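Local atomic coordinates of type 2A phosphatase-associated protein 42 (Saccharomyces cerevisiae, PDB entry 2V0P), a protein that binds type 2A-like protein phosphatase catalytic subunits, inhibits the phosphatase SIT4 and takes part in negative regulation of TOR signalling, this chain being its N-terminal domain. Residues 140-148 with 216-227. Residues are numbered along the deposited sequence; the frame is centred on the assembly and turned at random.
With ZN (zinc ion), chain D.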
loop_
_atom_site.group_PDB
_atom_site.type_symbol
_atom_site.label_atom_id
_atom_site.label_comp_id
_atom_site.label_asym_id
_atom_site.label_seq_id
_atom_site.Cartn_x
_atom_site.Cartn_y
_atom_site.Cartn_z
ATOM N N ASN A 140 18.234 4.701 -6.672
ATOM C CA ASN A 140 17.366 3.682 -6.058
ATOM C C ASN A 140 16.628 4.232 -4.819
ATOM O O ASN A 140 16.870 3.783 -3.711
ATOM C CB ASN A 140 18.178 2.418 -5.721
ATOM C CG ASN A 140 17.296 1.222 -5.333
ATOM O OD1 ASN A 140 16.081 1.207 -5.588
ATOM N ND2 ASN A 140 17.913 0.211 -4.714
ATOM N N PRO A 141 15.700 5.173 -5.009
ATOM C CA PRO A 141 15.112 5.854 -3.855
ATOM C C PRO A 141 14.071 4.945 -3.200
ATOM O O PRO A 141 13.360 4.214 -3.895
ATOM C CB PRO A 141 14.402 7.035 -4.472
ATOM C CG PRO A 141 14.065 6.583 -5.856
ATOM C CD PRO A 141 15.079 5.595 -6.274
ATOM N N GLN A 142 13.982 5.022 -1.883
ATOM C CA GLN A 142 13.156 4.109 -1.095
ATOM C C GLN A 142 12.079 4.898 -0.354
ATOM O O GLN A 142 12.350 5.931 0.243
ATOM C CB GLN A 142 14.030 3.351 -0.096
ATOM C CG GLN A 142 15.101 2.500 -0.699
ATOM C CD GLN A 142 14.529 1.293 -1.397
ATOM O OE1 GLN A 142 13.890 0.442 -0.770
ATOM N NE2 GLN A 142 14.752 1.202 -2.698
ATOM N N LEU A 143 10.853 4.403 -0.425
ATOM C CA LEU A 143 9.705 4.973 0.273
ATOM C C LEU A 143 9.948 5.014 1.768
ATOM O O LEU A 143 9.398 5.849 2.485
ATOM C CB LEU A 143 8.454 4.158 -0.083
ATOM C CG LEU A 143 7.033 4.623 0.185
ATOM C CD1 LEU A 143 6.727 5.890 -0.471
ATOM C CD2 LEU A 143 6.100 3.530 -0.344
ATOM N N SER A 144 10.825 4.141 2.240
ATOM C CA SER A 144 11.238 4.177 3.633
ATOM C C SER A 144 12.174 5.346 3.995
ATOM O O SER A 144 12.433 5.554 5.172
ATOM C CB SER A 144 11.843 2.827 4.054
ATOM O OG SER A 144 12.554 2.211 2.988
ATOM N N GLU A 145 12.678 6.079 2.992
ATOM C CA GLU A 145 13.601 7.222 3.175
ATOM C C GLU A 145 12.914 8.579 3.059
ATOM O O GLU A 145 13.460 9.639 3.404
ATOM C CB GLU A 145 14.737 7.150 2.142
ATOM C CG GLU A 145 15.614 5.901 2.259
ATOM C CD GLU A 145 16.613 5.780 1.135
ATOM O OE1 GLU A 145 16.238 5.999 -0.029
ATOM O OE2 GLU A 145 17.777 5.479 1.415
ATOM N N LEU A 146 11.715 8.548 2.538
ATOM C CA LEU A 146 10.959 9.713 2.280
ATOM C C LEU A 146 10.203 10.212 3.518
ATOM O O LEU A 146 10.080 11.423 3.741
ATOM C CB LEU A 146 10.014 9.364 1.156
ATOM C CG LEU A 146 9.330 10.375 0.300
ATOM C CD1 LEU A 146 10.302 11.207 -0.585
ATOM C CD2 LEU A 146 8.365 9.563 -0.519
ATOM N N TYR A 147 9.707 9.265 4.310
ATOM C CA TYR A 147 9.035 9.530 5.579
ATOM C C TYR A 147 9.448 8.436 6.540
ATOM O O TYR A 147 9.797 7.327 6.110
ATOM C CB TYR A 147 7.520 9.493 5.428
ATOM C CG TYR A 147 6.895 10.541 4.525
ATOM C CD1 TYR A 147 6.387 10.193 3.296
ATOM C CD2 TYR A 147 6.780 11.858 4.942
ATOM C CE1 TYR A 147 5.795 11.115 2.474
ATOM C CE2 TYR A 147 6.204 12.812 4.128
ATOM C CZ TYR A 147 5.721 12.442 2.904
ATOM O OH TYR A 147 5.124 13.388 2.166
ATOM N N ALA A 148 9.420 8.735 7.836
ATOM C CA ALA A 148 9.513 7.687 8.853
ATOM C C ALA A 148 8.317 6.749 8.660
ATOM O O ALA A 148 7.234 7.210 8.309
ATOM C CB ALA A 148 9.501 8.305 10.233
ATOM N N ILE A 216 6.885 15.507 -4.351
ATOM C CA ILE A 216 7.013 14.574 -3.265
ATOM C C ILE A 216 5.805 13.597 -3.274
ATOM O O ILE A 216 6.018 12.444 -3.140
ATOM C CB ILE A 216 7.209 15.263 -1.891
ATOM C CG1 ILE A 216 8.555 16.011 -1.823
ATOM C CG2 ILE A 216 7.053 14.245 -0.745
ATOM C CD1 ILE A 216 9.777 15.239 -2.121
ATOM N N ASN A 217 4.603 14.088 -3.485
ATOM C CA ASN A 217 3.412 13.265 -3.594
ATOM C C ASN A 217 3.454 12.279 -4.733
ATOM O O ASN A 217 2.976 11.177 -4.623
ATOM C CB ASN A 217 2.161 14.091 -3.727
ATOM C CG ASN A 217 1.772 14.762 -2.403
ATOM O OD1 ASN A 217 2.013 14.232 -1.328
ATOM N ND2 ASN A 217 1.173 15.907 -2.500
ATOM N N ASN A 218 4.010 12.713 -5.849
ATOM C CA ASN A 218 4.093 11.848 -6.966
ATOM C C ASN A 218 5.161 10.809 -6.770
ATOM O O ASN A 218 4.983 9.656 -7.214
ATOM C CB ASN A 218 4.317 12.674 -8.255
ATOM C CG ASN A 218 3.284 13.710 -8.459
ATOM O OD1 ASN A 218 2.180 13.545 -8.117
ATOM N ND2 ASN A 218 3.695 14.867 -8.974
ATOM N N ILE A 219 6.288 11.191 -6.157
ATOM C CA ILE A 219 7.334 10.254 -5.946
ATOM C C ILE A 219 6.742 9.153 -4.955
ATOM O O ILE A 219 6.970 8.040 -5.159
ATOM C CB ILE A 219 8.597 10.835 -5.383
ATOM C CG1 ILE A 219 9.379 11.596 -6.518
ATOM C CG2 ILE A 219 9.534 9.737 -4.866
ATOM C CD1 ILE A 219 10.485 12.425 -6.038
ATOM N N GLU A 220 6.031 9.556 -3.949
ATOM C CA GLU A 220 5.463 8.569 -2.930
ATOM C C GLU A 220 4.501 7.589 -3.615
ATOM O O GLU A 220 4.614 6.327 -3.449
ATOM C CB GLU A 220 4.767 9.325 -1.788
ATOM C CG GLU A 220 4.544 8.471 -0.541
ATOM C CD GLU A 220 3.458 8.993 0.374
ATOM O OE1 GLU A 220 2.728 9.948 0.030
ATOM O OE2 GLU A 220 3.318 8.420 1.449
ATOM N N GLN A 221 3.594 8.140 -4.404
ATOM C CA GLN A 221 2.568 7.384 -5.064
ATOM C C GLN A 221 3.236 6.421 -6.023
ATOM O O GLN A 221 2.900 5.291 -6.012
ATOM C CB GLN A 221 1.605 8.275 -5.794
ATOM C CG GLN A 221 0.811 7.592 -6.858
ATOM C CD GLN A 221 -0.216 6.601 -6.284
ATOM O OE1 GLN A 221 -0.792 6.829 -5.225
ATOM N NE2 GLN A 221 -0.445 5.515 -6.996
ATOM N N ASN A 222 4.237 6.867 -6.780
ATOM C CA ASN A 222 4.866 5.961 -7.728
ATOM C C ASN A 222 5.722 4.848 -7.081
ATOM O O ASN A 222 5.804 3.756 -7.578
ATOM C CB ASN A 222 5.649 6.773 -8.799
ATOM C CG ASN A 222 4.749 7.614 -9.691
ATOM O OD1 ASN A 222 3.540 7.570 -9.606
ATOM N ND2 ASN A 222 5.347 8.420 -10.514
ATOM N N LEU A 223 6.377 5.140 -5.982
ATOM C CA LEU A 223 7.161 4.184 -5.316
ATOM C C LEU A 223 6.230 3.121 -4.696
ATOM O O LEU A 223 6.451 1.994 -4.892
ATOM C CB LEU A 223 7.994 4.860 -4.231
ATOM C CG LEU A 223 9.199 5.630 -4.797
ATOM C CD1 LEU A 223 10.075 6.124 -3.638
ATOM C CD2 LEU A 223 9.994 4.754 -5.708
ATOM N N PHE A 224 5.163 3.545 -4.066
ATOM C CA PHE A 224 4.190 2.621 -3.475
ATOM C C PHE A 224 3.516 1.767 -4.531
ATOM O O PHE A 224 3.452 0.539 -4.387
ATOM C CB PHE A 224 3.128 3.387 -2.756
ATOM C CG PHE A 224 2.253 2.490 -1.940
ATOM C CD1 PHE A 224 2.762 1.885 -0.814
ATOM C CD2 PHE A 224 0.959 2.206 -2.339
ATOM C CE1 PHE A 224 1.944 1.037 -0.019
ATOM C CE2 PHE A 224 0.147 1.339 -1.561
ATOM C CZ PHE A 224 0.645 0.793 -0.413
ATOM N N GLU A 225 3.019 2.424 -5.590
ATOM C CA GLU A 225 2.394 1.766 -6.714
ATOM C C GLU A 225 3.358 0.777 -7.323
ATOM O O GLU A 225 2.982 -0.398 -7.515
ATOM C CB GLU A 225 1.906 2.769 -7.745
ATOM C CG GLU A 225 0.908 2.239 -8.783
ATOM C CD GLU A 225 0.566 3.315 -9.805
ATOM O OE1 GLU A 225 0.324 4.471 -9.395
ATOM O OE2 GLU A 225 0.543 3.020 -11.025
ATOM N N CYS A 226 4.610 1.191 -7.551
ATOM C CA CYS A 226 5.606 0.255 -8.069
ATOM C C CYS A 226 5.836 -1.011 -7.203
ATOM O O CYS A 226 5.852 -2.145 -7.687
ATOM C CB CYS A 226 6.924 0.947 -8.261
ATOM S SG CYS A 226 8.060 -0.085 -9.175
ATOM N N GLU A 227 6.060 -0.795 -5.923
ATOM C CA GLU A 227 6.231 -1.890 -5.013
ATOM C C GLU A 227 5.011 -2.836 -5.002
ATOM O O GLU A 227 5.169 -4.060 -4.987
ATOM C CB GLU A 227 6.518 -1.361 -3.640
ATOM C CG GLU A 227 7.881 -0.726 -3.505
ATOM C CD GLU A 227 8.085 -0.072 -2.138
ATOM O OE1 GLU A 227 7.743 -0.694 -1.101
ATOM O OE2 GLU A 227 8.590 1.073 -2.111
HETATM ZN ZN ZN D . 9.950 1.140 -8.813
HETATM O O HOH W 1 3.584 12.545 0.122
#
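Leu143 enters helix 199-231 as a knob into a hole, its side chain seated among Glu220, Leu223, Phe224 and Glu227. With CG anti to the backbone N (chi1 -165°), its branched end divides over the helix surface: CD1 lies 3.4 Å from Glu220 CG, a tight approach, while CD2 reaches the edge of the Phe224 ring, 3.8 Å from CD1 of that ring and in its plane. A leucine suits the place because its branched end offers one methyl to Glu220 and the other to Phe224. Leu223 answers from the helix, its CD1 resting 3.7 Å from the backbone N of Leu143 and also touching Pro141 O; a flexible aliphatic side chain suits this spot, since it can pack against backbone atoms where the chain leads into residues 143-146. Leu146 shares Glu220 with Leu143, its CD2 lying 3.8 Å from Glu220 CB.

Glu220 serves two purposes. Its methylene groups give the leucines an apolar flank, and its extended chain carries the carboxylate beside Tyr147, whose CE1 is 3.8 Å from Glu220 CD with the ring and carboxylate planes 58° apart. One water accepts a hydrogen bond from Tyr147 OH and donates to Glu220 OE1 and Asn217 OD1, each at 2.7 Å, while OE2 of Glu220 forms a salt bridge with Lys166; the buried carboxylate thus has partners on both oxygens. Were Glu220 replaced by an alanine, Lys166 would probably lose this mate, the water one acceptor, and a gap would be likely beside Leu143 CD1.

Within this TPR-like helical fold, the short turn 143-146 packs against helix 199-231 without a direct hydrogen bond between them. Helix 156-186 adjoins Tyr147 through Lys166 and Leu169, helix 126-133 meets Leu146 and Ile216, and helix 93-120 touches Pro141 and Ile219.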